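Side-chain contacts in putative phosphohydrolase (Shewanella amazonensis, PDB 3M1T), which is a putative phosphohydrolase with an all-helical HDOD domain and probably acts in signal transduction, though its exact activity is not established: residues Ser89-Ala94 / Gln187-Thr192; Gln118-Arg123 / Leu218-Gln223; Phe132-Leu137 / Lys197-Gln202; Leu143-Gly148 / Ala179-Leu184. All blocks are in the same frame, centred on the assembly; numbering follows the deposited sequence. Where two conformers were deposited one is given.

Interaction 1 (Ser89-Ala94 / Gln187-Thr192)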
loop_
_atom_site.group_PDB
_atom_site.type_symbol
_atom_site.label_atom_id
_atom_site.label_comp_id
_atom_site.label_asym_id
_atom_site.label_seq_id
_atom_site.Cartn_x
_atom_site.Cartn_y
_atom_site.Cartn_z
ATOM N N SER A 89 -1.954 10.448 2.307
ATOM C CA SER A 89 -1.637 11.737 1.677
ATOM C C SER A 89 -0.173 12.099 1.914
ATOM O O SER A 89 0.516 12.597 1.029
ATOM C CB SER A 89 -2.543 12.821 2.218
ATOM O OG SER A 89 -3.871 12.505 1.891
ATOM N N ALA A 90 0.321 11.771 3.097
ATOM C CA ALA A 90 1.727 12.028 3.415
ATOM C C ALA A 90 2.674 11.176 2.560
ATOM O O ALA A 90 3.672 11.675 2.018
ATOM C CB ALA A 90 2.007 11.817 4.909
ATOM N N VAL A 91 2.372 9.886 2.463
ATOM C CA VAL A 91 3.159 8.991 1.666
ATOM C C VAL A 91 3.172 9.408 0.178
ATOM O O VAL A 91 4.244 9.479 -0.433
ATOM C CB VAL A 91 2.677 7.532 1.858
ATOM C CG1 VAL A 91 3.345 6.617 0.848
ATOM C CG2 VAL A 91 2.924 7.061 3.336
ATOM N N VAL A 92 2.007 9.702 -0.370
ATOM C CA VAL A 92 1.882 10.165 -1.761
ATOM C C VAL A 92 2.740 11.404 -1.995
ATOM O O VAL A 92 3.485 11.491 -2.956
ATOM C CB VAL A 92 0.387 10.424 -2.142
ATOM C CG1 VAL A 92 0.304 11.256 -3.465
ATOM C CG2 VAL A 92 -0.401 9.074 -2.225
ATOM N N GLY A 93 2.716 12.345 -1.047
ATOM C CA GLY A 93 3.505 13.567 -1.164
ATOM C C GLY A 93 4.999 13.349 -1.118
ATOM O O GLY A 93 5.756 14.188 -1.604
ATOM N N ALA A 94 5.437 12.294 -0.446
ATOM C CA ALA A 94 6.838 11.987 -0.288
ATOM C C ALA A 94 7.318 11.163 -1.498
ATOM O O ALA A 94 8.495 10.979 -1.597
ATOM C CB ALA A 94 7.061 11.253 0.989
ATOM N N GLN A 187 10.039 0.435 7.221
ATOM C CA GLN A 187 10.730 0.330 8.489
ATOM C C GLN A 187 11.458 1.656 8.796
ATOM O O GLN A 187 11.371 2.207 9.916
ATOM C CB GLN A 187 11.701 -0.816 8.466
ATOM C CG GLN A 187 12.335 -1.098 9.803
ATOM C CD GLN A 187 13.235 -2.283 9.707
ATOM O OE1 GLN A 187 14.329 -2.168 9.125
ATOM N NE2 GLN A 187 12.741 -3.455 10.141
ATOM N N SER A 188 12.160 2.192 7.797
ATOM C CA SER A 188 12.898 3.433 7.994
ATOM C C SER A 188 11.983 4.611 8.326
ATOM O O SER A 188 12.365 5.539 9.079
ATOM C CB SER A 188 13.692 3.724 6.735
ATOM O OG SER A 188 14.457 4.924 6.781
ATOM N N TRP A 189 10.795 4.614 7.744
ATOM C CA TRP A 189 9.801 5.644 7.928
ATOM C C TRP A 189 8.920 5.398 9.178
ATOM O O TRP A 189 7.974 6.131 9.395
ATOM C CB TRP A 189 8.960 5.850 6.705
ATOM C CG TRP A 189 9.617 6.544 5.542
ATOM C CD1 TRP A 189 10.901 6.968 5.479
ATOM C CD2 TRP A 189 8.991 6.916 4.290
ATOM N NE1 TRP A 189 11.116 7.581 4.242
ATOM C CE2 TRP A 189 9.967 7.547 3.512
ATOM C CE3 TRP A 189 7.724 6.704 3.745
ATOM C CZ2 TRP A 189 9.698 8.023 2.224
ATOM C CZ3 TRP A 189 7.460 7.166 2.466
ATOM C CH2 TRP A 189 8.447 7.820 1.739
ATOM N N LYS A 190 9.307 4.428 9.953
ATOM C CA LYS A 190 8.807 4.194 11.322
ATOM C C LYS A 190 7.378 3.688 11.350
ATOM O O LYS A 190 6.611 3.919 12.320
ATOM C CB LYS A 190 9.021 5.444 12.211
ATOM C CG LYS A 190 10.471 5.966 12.160
ATOM C CD LYS A 190 10.758 7.107 13.186
ATOM C CE LYS A 190 12.137 7.689 12.995
ATOM N NZ LYS A 190 12.362 8.757 13.993
ATOM N N PHE A 191 7.025 2.863 10.329
ATOM C CA PHE A 191 5.811 2.081 10.384
ATOM C C PHE A 191 6.017 0.835 11.232
ATOM O O PHE A 191 7.142 0.436 11.522
ATOM C CB PHE A 191 5.333 1.733 8.955
ATOM C CG PHE A 191 4.807 2.930 8.237
ATOM C CD1 PHE A 191 3.480 3.309 8.438
ATOM C CD2 PHE A 191 5.609 3.693 7.420
ATOM C CE1 PHE A 191 2.982 4.422 7.826
ATOM C CE2 PHE A 191 5.104 4.827 6.783
ATOM C CZ PHE A 191 3.803 5.187 6.978
ATOM N N THR A 192 4.931 0.232 11.675
ATOM C CA THR A 192 5.056 -0.917 12.603
ATOM C C THR A 192 5.646 -2.138 11.990
ATOM O O THR A 192 5.510 -2.397 10.777
ATOM C CB THR A 192 3.711 -1.359 13.162
ATOM O OG1 THR A 192 2.871 -1.819 12.102
ATOM C CG2 THR A 192 3.059 -0.285 13.948
#
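V91 has its CG1 anti to the backbone N (chi1 170°), and this leaves CG2 beside that N and turned to the ring of F191. W189 and F191 share one first torsion, near -70°, with CG anti to the carbonyl carbon in each. Both rings therefore reach toward helix 79-94. The contact lies in the all-helical HDOD domain. It joins the last part of helix 79-94 to the Schellman motif that closes helix 178-188. K190, with positive phi, is the C-prime residue that ends the helix, and K190 N bonds to Q187 O.

W189 and F191 stand on either side of K190 in the sequence. V91 meets both. Its CG1 lies at the edge of the indole, near the ring plane, 4.5 Å from W189 CZ3. Its CG2 approaches the phenyl ring obliquely, with F191 CZ at 4.2 Å. The contact is apolar throughout, and V91, W189 and F191 are buried.

The one polar atom of the indole is satisfied elsewhere. W189 NE1 bonds to P15 O, which ties the ring to the loop between helix 5-8 and helix 19-29. L17 of that loop touches both W189 and A94. L137 of helix 128-137 packs against V91 and F191. T192 is the N-cap of helix 193-200; its OG1 accepts a weak hydrogen bond from L195 N. The closest approach between the two segments is at the far end of the indole, where A94 CB lies 3.8 Å from W189 CH2.

Interaction 2 (Gln118-Arg123 / Leu218-Gln223)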
loop_
_atom_site.group_PDB
_atom_site.type_symbol
_atom_site.label_atom_id
_atom_site.label_comp_id
_atom_site.label_asym_id
_atom_site.label_seq_id
_atom_site.Cartn_x
_atom_site.Cartn_y
_atom_site.Cartn_z
ATOM N N GLN A 118 -8.553 -3.853 3.068
ATOM C CA GLN A 118 -9.408 -3.410 4.145
ATOM C C GLN A 118 -10.640 -4.307 4.331
ATOM O O GLN A 118 -11.050 -4.599 5.460
ATOM C CB GLN A 118 -9.829 -1.961 3.876
ATOM C CG GLN A 118 -10.439 -1.258 5.051
ATOM C CD GLN A 118 -10.648 0.229 4.788
ATOM O OE1 GLN A 118 -11.301 0.614 3.813
ATOM N NE2 GLN A 118 -10.090 1.075 5.668
ATOM N N GLU A 119 -11.249 -4.706 3.213
ATOM C CA GLU A 119 -12.386 -5.608 3.215
ATOM C C GLU A 119 -11.973 -7.003 3.703
ATOM O O GLU A 119 -12.678 -7.634 4.480
ATOM C CB GLU A 119 -12.959 -5.729 1.802
ATOM C CG GLU A 119 -14.123 -6.705 1.680
ATOM C CD GLU A 119 -15.320 -6.379 2.572
ATOM O OE1 GLU A 119 -15.546 -5.171 2.873
ATOM O OE2 GLU A 119 -16.060 -7.333 2.909
ATOM N N LEU A 120 -10.828 -7.479 3.229
ATOM C CA LEU A 120 -10.333 -8.778 3.709
ATOM C C LEU A 120 -10.124 -8.762 5.225
ATOM O O LEU A 120 -10.450 -9.726 5.911
ATOM C CB LEU A 120 -9.030 -9.176 3.000
ATOM C CG LEU A 120 -9.078 -9.255 1.487
ATOM C CD1 LEU A 120 -7.730 -9.643 0.872
ATOM C CD2 LEU A 120 -10.192 -10.196 0.983
ATOM N N ALA A 121 -9.541 -7.670 5.740
ATOM C CA ALA A 121 -9.309 -7.525 7.181
ATOM C C ALA A 121 -10.598 -7.571 7.998
ATOM O O ALA A 121 -10.674 -8.158 9.089
ATOM C CB ALA A 121 -8.572 -6.186 7.469
ATOM N N LYS A 122 -11.618 -6.911 7.474
ATOM C CA LYS A 122 -12.929 -6.936 8.112
ATOM C C LYS A 122 -13.404 -8.356 8.275
ATOM O O LYS A 122 -13.914 -8.736 9.344
ATOM C CB LYS A 122 -13.921 -6.147 7.290
ATOM C CG LYS A 122 -13.821 -4.656 7.547
ATOM C CD LYS A 122 -14.719 -3.847 6.638
ATOM C CE LYS A 122 -14.239 -2.387 6.565
ATOM N NZ LYS A 122 -15.308 -1.534 5.969
ATOM N N ARG A 123 -13.237 -9.148 7.211
ATOM C CA ARG A 123 -13.609 -10.556 7.223
ATOM C C ARG A 123 -12.760 -11.446 8.120
ATOM O O ARG A 123 -13.272 -12.404 8.712
ATOM C CB ARG A 123 -13.624 -11.096 5.785
ATOM C CG ARG A 123 -14.816 -10.534 4.965
ATOM C CD ARG A 123 -14.663 -10.667 3.449
ATOM N NE ARG A 123 -15.869 -10.134 2.844
ATOM C CZ ARG A 123 -16.980 -10.805 2.564
ATOM N NH1 ARG A 123 -17.051 -12.118 2.747
ATOM N NH2 ARG A 123 -18.039 -10.150 2.094
ATOM N N LEU A 218 -2.224 -8.927 1.159
ATOM C CA LEU A 218 -1.612 -8.272 0.026
ATOM C C LEU A 218 -1.568 -9.200 -1.181
ATOM O O LEU A 218 -1.927 -8.810 -2.317
ATOM C CB LEU A 218 -0.206 -7.734 0.292
ATOM C CG LEU A 218 -0.081 -6.470 1.084
ATOM C CD1 LEU A 218 1.439 -6.256 1.297
ATOM C CD2 LEU A 218 -0.778 -5.286 0.364
ATOM N N ALA A 219 -1.141 -10.428 -0.953
ATOM C CA ALA A 219 -1.022 -11.379 -2.082
ATOM C C ALA A 219 -2.371 -11.551 -2.798
ATOM O O ALA A 219 -2.452 -11.500 -4.047
ATOM C CB ALA A 219 -0.489 -12.696 -1.594
HETATM N N MSE A 220 -3.410 -11.739 -2.003
HETATM C CA MSE A 220 -4.764 -11.934 -2.504
HETATM C C MSE A 220 -5.285 -10.688 -3.221
HETATM O O MSE A 220 -5.745 -10.732 -4.371
HETATM C CB MSE A 220 -5.678 -12.370 -1.379
HETATM C CG MSE A 220 -7.138 -12.459 -1.798
HETATM SE SE MSE A 220 -8.045 -13.740 -0.671
HETATM C CE MSE A 220 -9.684 -13.938 -1.760
ATOM N N ALA A 221 -5.129 -9.534 -2.561
ATOM C CA ALA A 221 -5.630 -8.249 -3.059
ATOM C C ALA A 221 -4.920 -7.872 -4.367
ATOM O O ALA A 221 -5.544 -7.374 -5.316
ATOM C CB ALA A 221 -5.452 -7.163 -1.977
ATOM N N LYS A 222 -3.604 -8.114 -4.438
ATOM C CA LYS A 222 -2.856 -7.824 -5.659
ATOM C C LYS A 222 -3.332 -8.621 -6.870
ATOM O O LYS A 222 -3.406 -8.092 -7.964
ATOM C CB LYS A 222 -1.365 -8.068 -5.459
ATOM C CG LYS A 222 -0.696 -7.056 -4.563
ATOM C CD LYS A 222 0.727 -7.457 -4.274
ATOM C CE LYS A 222 1.645 -7.365 -5.494
ATOM N NZ LYS A 222 2.983 -7.975 -5.231
ATOM N N GLN A 223 -3.585 -9.896 -6.625
ATOM C CA GLN A 223 -4.061 -10.802 -7.679
ATOM C C GLN A 223 -5.449 -10.402 -8.122
ATOM O O GLN A 223 -5.732 -10.383 -9.336
ATOM C CB GLN A 223 -3.973 -12.247 -7.215
ATOM C CG GLN A 223 -4.235 -13.245 -8.412
ATOM C CD GLN A 223 -3.818 -14.667 -8.187
ATOM O OE1 GLN A 223 -3.119 -14.991 -7.229
ATOM N NE2 GLN A 223 -4.297 -15.589 -9.083
#
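This is a helix-helix contact between helix 103-124, within the HDOD domain, and helix 213-227, which follows it much later in the chain. L120 is the residue that reaches across. Its CG is anti to the carbonyl carbon (chi1 -57°), which points the branch at the other helix. The CD1 methyl does the touching. It lies 3.9 Å from CG of selenomethionine M220 and 4.1 Å from its CB, so it rests on the base of that side chain. The two side chains pass each other at a slant. M220 runs on in an extended chain to its selenium. The same L120 CD1 also lies 4.4 Å from A221 CB. L120 CA and A221 CA are the nearest CA pair, 8.3 Å apart.

Beside L120 on the same helix, R123 NE donates to E119 OE2, one turn back, at 2.8 Å in a salt bridge. The acceptor lies near the guanidinium plane and uses its anti lone pair. E119 OE1 has a second partner in K259.

A221 also packs on V113, I116 and C117 of helix 103-124. M220 touches I243 and N244 of helix 236-247, so helix 213-227 packs against both helix 103-124 and helix 236-247.

Interaction 3 (Phe132-Leu137 / Lys197-Gln202)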
loop_
_atom_site.group_PDB
_atom_site.type_symbol
_atom_site.label_atom_id
_atom_site.label_comp_id
_atom_site.label_asym_id
_atom_site.label_seq_id
_atom_site.Cartn_x
_atom_site.Cartn_y
_atom_site.Cartn_z
ATOM N N PHE A 132 -5.440 -1.400 5.113
ATOM C CA PHE A 132 -5.464 -0.319 4.114
ATOM C C PHE A 132 -4.052 0.315 4.007
ATOM O O PHE A 132 -3.506 0.515 2.903
ATOM C CB PHE A 132 -6.515 0.744 4.475
ATOM C CG PHE A 132 -6.659 1.806 3.424
ATOM C CD1 PHE A 132 -5.816 2.895 3.385
ATOM C CD2 PHE A 132 -7.654 1.693 2.463
ATOM C CE1 PHE A 132 -5.955 3.865 2.358
ATOM C CE2 PHE A 132 -7.827 2.672 1.459
ATOM C CZ PHE A 132 -6.963 3.732 1.408
ATOM N N THR A 133 -3.444 0.592 5.161
ATOM C CA THR A 133 -2.139 1.212 5.145
ATOM C C THR A 133 -1.078 0.339 4.525
ATOM O O THR A 133 -0.207 0.803 3.804
ATOM C CB THR A 133 -1.746 1.698 6.584
ATOM O OG1 THR A 133 -2.689 2.684 6.993
ATOM C CG2 THR A 133 -0.344 2.319 6.620
ATOM N N CYS A 134 -1.136 -0.951 4.807
ATOM C CA CYS A 134 -0.245 -1.895 4.194
ATOM C C CYS A 134 -0.377 -1.828 2.657
ATOM O O CYS A 134 0.623 -1.805 1.973
ATOM C CB CYS A 134 -0.541 -3.288 4.740
ATOM S SG CYS A 134 0.804 -4.474 4.453
ATOM N N GLY A 135 -1.614 -1.779 2.154
ATOM C CA GLY A 135 -1.837 -1.562 0.755
ATOM C C GLY A 135 -1.215 -0.279 0.211
ATOM O O GLY A 135 -0.543 -0.316 -0.840
ATOM N N ILE A 136 -1.357 0.819 0.946
ATOM C CA ILE A 136 -0.759 2.100 0.525
ATOM C C ILE A 136 0.724 1.967 0.333
ATOM O O ILE A 136 1.263 2.507 -0.603
ATOM C CB ILE A 136 -1.052 3.218 1.529
ATOM C CG1 ILE A 136 -2.532 3.511 1.519
ATOM C CG2 ILE A 136 -0.159 4.478 1.266
ATOM C CD1 ILE A 136 -3.132 3.879 0.118
ATOM N N LEU A 137 1.373 1.198 1.197
ATOM C CA LEU A 137 2.845 1.096 1.221
ATOM C C LEU A 137 3.396 -0.002 0.307
ATOM O O LEU A 137 4.600 -0.055 0.060
ATOM C CB LEU A 137 3.317 0.792 2.638
ATOM C CG LEU A 137 3.058 1.869 3.660
ATOM C CD1 LEU A 137 3.362 1.371 5.121
ATOM C CD2 LEU A 137 3.835 3.158 3.307
ATOM N N LYS A 197 6.485 -6.469 7.823
ATOM C CA LYS A 197 6.499 -7.915 7.491
ATOM C C LYS A 197 5.445 -8.217 6.417
ATOM O O LYS A 197 5.705 -9.044 5.514
ATOM C CB LYS A 197 6.263 -8.711 8.719
ATOM C CG LYS A 197 6.322 -10.227 8.441
ATOM C CD LYS A 197 5.926 -10.993 9.700
ATOM C CE LYS A 197 6.113 -12.492 9.506
ATOM N NZ LYS A 197 5.687 -13.185 10.739
ATOM N N GLY A 198 4.324 -7.508 6.452
ATOM C CA GLY A 198 3.276 -7.694 5.388
ATOM C C GLY A 198 3.827 -7.355 4.034
ATOM O O GLY A 198 3.721 -8.140 3.093
ATOM N N ILE A 199 4.483 -6.193 3.933
ATOM C CA ILE A 199 5.109 -5.754 2.700
ATOM C C ILE A 199 6.169 -6.765 2.237
ATOM O O ILE A 199 6.222 -7.143 1.068
ATOM C CB ILE A 199 5.726 -4.325 2.845
ATOM C CG1 ILE A 199 4.619 -3.350 3.241
ATOM C CG2 ILE A 199 6.418 -3.916 1.541
ATOM C CD1 ILE A 199 5.201 -2.032 3.830
ATOM N N GLN A 200 7.046 -7.167 3.156
ATOM C CA GLN A 200 8.157 -8.052 2.879
ATOM C C GLN A 200 7.719 -9.374 2.222
ATOM O O GLN A 200 8.348 -9.814 1.269
ATOM C CB GLN A 200 8.903 -8.343 4.177
ATOM C CG GLN A 200 10.041 -9.288 4.002
ATOM C CD GLN A 200 10.628 -9.794 5.299
ATOM O OE1 GLN A 200 10.126 -9.515 6.429
ATOM N NE2 GLN A 200 11.701 -10.558 5.163
ATOM N N PHE A 201 6.620 -9.945 2.728
ATOM C CA PHE A 201 6.226 -11.286 2.281
ATOM C C PHE A 201 5.098 -11.279 1.274
ATOM O O PHE A 201 4.562 -12.338 0.957
ATOM C CB PHE A 201 5.874 -12.166 3.480
ATOM C CG PHE A 201 7.075 -12.747 4.166
ATOM C CD1 PHE A 201 7.664 -13.905 3.679
ATOM C CD2 PHE A 201 7.617 -12.111 5.259
ATOM C CE1 PHE A 201 8.794 -14.413 4.272
ATOM C CE2 PHE A 201 8.765 -12.606 5.869
ATOM C CZ PHE A 201 9.326 -13.771 5.370
ATOM N N GLN A 202 4.756 -10.115 0.703
ATOM C CA GLN A 202 3.610 -10.027 -0.201
ATOM C C GLN A 202 3.617 -11.045 -1.381
ATOM O O GLN A 202 2.556 -11.317 -1.928
ATOM C CB GLN A 202 3.480 -8.616 -0.734
ATOM C CG GLN A 202 4.626 -8.185 -1.656
ATOM C CD GLN A 202 4.489 -6.750 -2.059
ATOM O OE1 GLN A 202 3.863 -6.401 -3.062
ATOM N NE2 GLN A 202 5.022 -5.842 -1.184
#
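Helix 128-137 and helix 193-200 come close here, with C134 CA and I199 CA 6.8 Å apart. The contact is a buried helix-helix packing in the core of the HDOD domain, near the centre of the chain.

G198, without a side chain, turns its CA to C134. The sulfur lies over bare backbone, with C134 SG 4.2 Å from G198 CA and 4.1 Å from I199 N. Chi1 of C134 is -162°, which swings SG away from its own backbone N and across to the other helix.

I199 carries the rest of the contact. Its CG1 is anti to the carbonyl carbon and reaches C134 SG. The end of that branch goes further, and I199 CD1 meets L137 CB at 3.6 Å. It also lies 4.1 Å from L137 CD1, so the methyl rests on the base of the leucine and one of its tips. The two side chains cross at an angle. L214 and L218 of helix 213-227 pack on C134.

Past the end of helix 193-200 the chain is held by Q202. Its side chain folds back. NE2 also bonds to H138 O, while OE1 accepts from K222 NZ. Q202 NE2 donates to I199 O at 2.9 Å with an N-H...O angle of 166°, in the carbonyl plane and on a lone pair.

Interaction 4 (Leu143-Gly148 / Ala179-Leu184)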
loop_
_atom_site.group_PDB
_atom_site.type_symbol
_atom_site.label_atom_id
_atom_site.label_comp_id
_atom_site.label_asym_id
_atom_site.label_seq_id
_atom_site.Cartn_x
_atom_site.Cartn_y
_atom_site.Cartn_z
ATOM N N LEU A 143 9.018 1.597 -7.230
ATOM C CA LEU A 143 9.475 2.965 -7.525
ATOM C C LEU A 143 10.909 3.224 -7.076
ATOM O O LEU A 143 11.701 3.854 -7.778
ATOM C CB LEU A 143 8.500 3.986 -6.919
ATOM C CG LEU A 143 7.053 3.799 -7.371
ATOM C CD1 LEU A 143 6.184 4.822 -6.700
ATOM C CD2 LEU A 143 6.885 3.851 -8.950
ATOM N N LEU A 144 11.267 2.719 -5.893
ATOM C CA LEU A 144 12.585 2.963 -5.364
ATOM C C LEU A 144 13.632 2.317 -6.304
ATOM O O LEU A 144 14.704 2.894 -6.460
ATOM C CB LEU A 144 12.714 2.327 -3.961
ATOM C CG LEU A 144 11.948 2.983 -2.842
ATOM C CD1 LEU A 144 12.255 2.208 -1.549
ATOM C CD2 LEU A 144 12.403 4.449 -2.633
ATOM N N ILE A 145 13.361 1.120 -6.798
ATOM C CA ILE A 145 14.314 0.433 -7.697
ATOM C C ILE A 145 14.520 1.200 -9.002
ATOM O O ILE A 145 15.659 1.388 -9.482
ATOM C CB ILE A 145 13.966 -1.006 -7.912
ATOM C CG1 ILE A 145 14.141 -1.809 -6.598
ATOM C CG2 ILE A 145 14.834 -1.631 -9.080
ATOM C CD1 ILE A 145 13.685 -3.162 -6.699
ATOM N N VAL A 146 13.432 1.667 -9.585
ATOM C CA VAL A 146 13.547 2.479 -10.821
ATOM C C VAL A 146 14.360 3.730 -10.583
ATOM O O VAL A 146 15.236 4.089 -11.386
ATOM C CB VAL A 146 12.154 2.825 -11.369
ATOM C CG1 VAL A 146 12.247 3.868 -12.561
ATOM C CG2 VAL A 146 11.447 1.556 -11.803
ATOM N N ASN A 147 14.104 4.418 -9.473
ATOM C CA ASN A 147 14.849 5.627 -9.185
ATOM C C ASN A 147 16.274 5.425 -8.747
ATOM O O ASN A 147 17.135 6.211 -9.107
ATOM C CB ASN A 147 14.053 6.488 -8.234
ATOM C CG ASN A 147 13.073 7.393 -9.011
ATOM O OD1 ASN A 147 12.693 8.457 -8.541
ATOM N ND2 ASN A 147 12.705 6.976 -10.233
ATOM N N GLY A 148 16.533 4.351 -8.012
ATOM C CA GLY A 148 17.840 4.121 -7.460
ATOM C C GLY A 148 18.762 3.370 -8.340
ATOM O O GLY A 148 19.957 3.594 -8.308
ATOM N N ALA A 179 9.891 -6.033 -2.831
ATOM C CA ALA A 179 9.128 -6.231 -1.621
ATOM C C ALA A 179 10.038 -5.933 -0.415
ATOM O O ALA A 179 9.632 -5.269 0.571
ATOM C CB ALA A 179 8.481 -7.633 -1.521
ATOM N N GLU A 180 11.276 -6.409 -0.482
ATOM C CA GLU A 180 12.246 -6.234 0.599
ATOM C C GLU A 180 12.615 -4.757 0.761
ATOM O O GLU A 180 12.663 -4.223 1.900
ATOM C CB GLU A 180 13.475 -7.057 0.339
ATOM C CG GLU A 180 13.222 -8.521 0.548
ATOM C CD GLU A 180 14.427 -9.372 0.250
ATOM O OE1 GLU A 180 15.257 -9.026 -0.632
ATOM O OE2 GLU A 180 14.529 -10.414 0.940
ATOM N N ILE A 181 12.896 -4.043 -0.345
ATOM C CA ILE A 181 13.282 -2.646 -0.234
ATOM C C ILE A 181 12.068 -1.782 0.134
ATOM O O ILE A 181 12.244 -0.817 0.881
ATOM C CB ILE A 181 14.086 -2.091 -1.455
ATOM C CG1 ILE A 181 14.868 -0.859 -1.011
ATOM C CG2 ILE A 181 13.194 -1.941 -2.702
ATOM C CD1 ILE A 181 15.846 -0.333 -2.107
ATOM N N GLY A 182 10.871 -2.125 -0.317
ATOM C CA GLY A 182 9.657 -1.454 0.134
ATOM C C GLY A 182 9.443 -1.649 1.637
ATOM O O GLY A 182 9.051 -0.703 2.350
ATOM N N ALA A 183 9.729 -2.837 2.114
ATOM C CA ALA A 183 9.637 -3.098 3.541
ATOM C C ALA A 183 10.675 -2.283 4.327
ATOM O O ALA A 183 10.398 -1.728 5.406
ATOM C CB ALA A 183 9.820 -4.608 3.841
ATOM N N LEU A 184 11.882 -2.257 3.785
ATOM C CA LEU A 184 12.972 -1.467 4.401
ATOM C C LEU A 184 12.605 -0.016 4.478
ATOM O O LEU A 184 12.890 0.612 5.521
ATOM C CB LEU A 184 14.250 -1.637 3.590
ATOM C CG LEU A 184 15.491 -1.110 4.241
ATOM C CD1 LEU A 184 15.924 -2.029 5.390
ATOM C CD2 LEU A 184 16.652 -0.920 3.232
#
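L144 and I145 of helix 140-148 pack on I181. The apolar contacts centre on this isoleucine, and each of the two successive residues meets a different branch. L144 CD1 lies 4.1 Å from I181 CG1, and I145 CG1 lies 4.0 Å from I181 CG2. Both pairs meet at a slant. The torsion of I181 sets this up. Its CG1 is anti to the backbone N (chi1 -158°), and CG2 falls between the backbone N and the carbonyl carbon. The two branches thus spread to meet both partners. L144 points at helix 178-188 from its backbone, while I145 reaches it with the outer part of its chain.

A side chain also meets backbone. The CD1 methyl of L144 sits 3.9 Å from I181 O, a van der Waals contact with a carbonyl. The nearest CA pair is L144 CA and I181 CA, 7.6 Å apart.

The polar interactions do not cross the contact; they tie E180 to residues outside it. E180 OE2 forms a salt bridge with K171 NZ and accepts a hydrogen bond from G1 N. D177 OD1 accepts from E180 N at the start of helix 178-188.

L185, further along helix 178-188 itself, touches L144. Helix 5-8 and helix 166-174 also touch the contact: L7 of the first packs on I181, and E170 and L174 of the second touch I145.

How the interactions relate
From the N terminus, interaction 1 opens first, at 89-94, and closes at 187-192. Interaction 2 opens at 118-123 and closes last, at 218-223, so the two cross. Interaction 3, from 132-137 to 197-202, lies within the span of interaction 2 and crosses interaction 1. Interaction 4 is the shortest closure and lies within the spans of all three others. Interaction 3 is the physical link: L137 touches F191 of interaction 1, C134 touches L218 of interaction 2, and I199 packs against A183 of interaction 4. Interactions 1 and 2 lie on opposite sides of the chain centre. Together the four contacts join helices 79-94, 103-124, 128-137, 140-148, 178-188, 193-200 and 213-227.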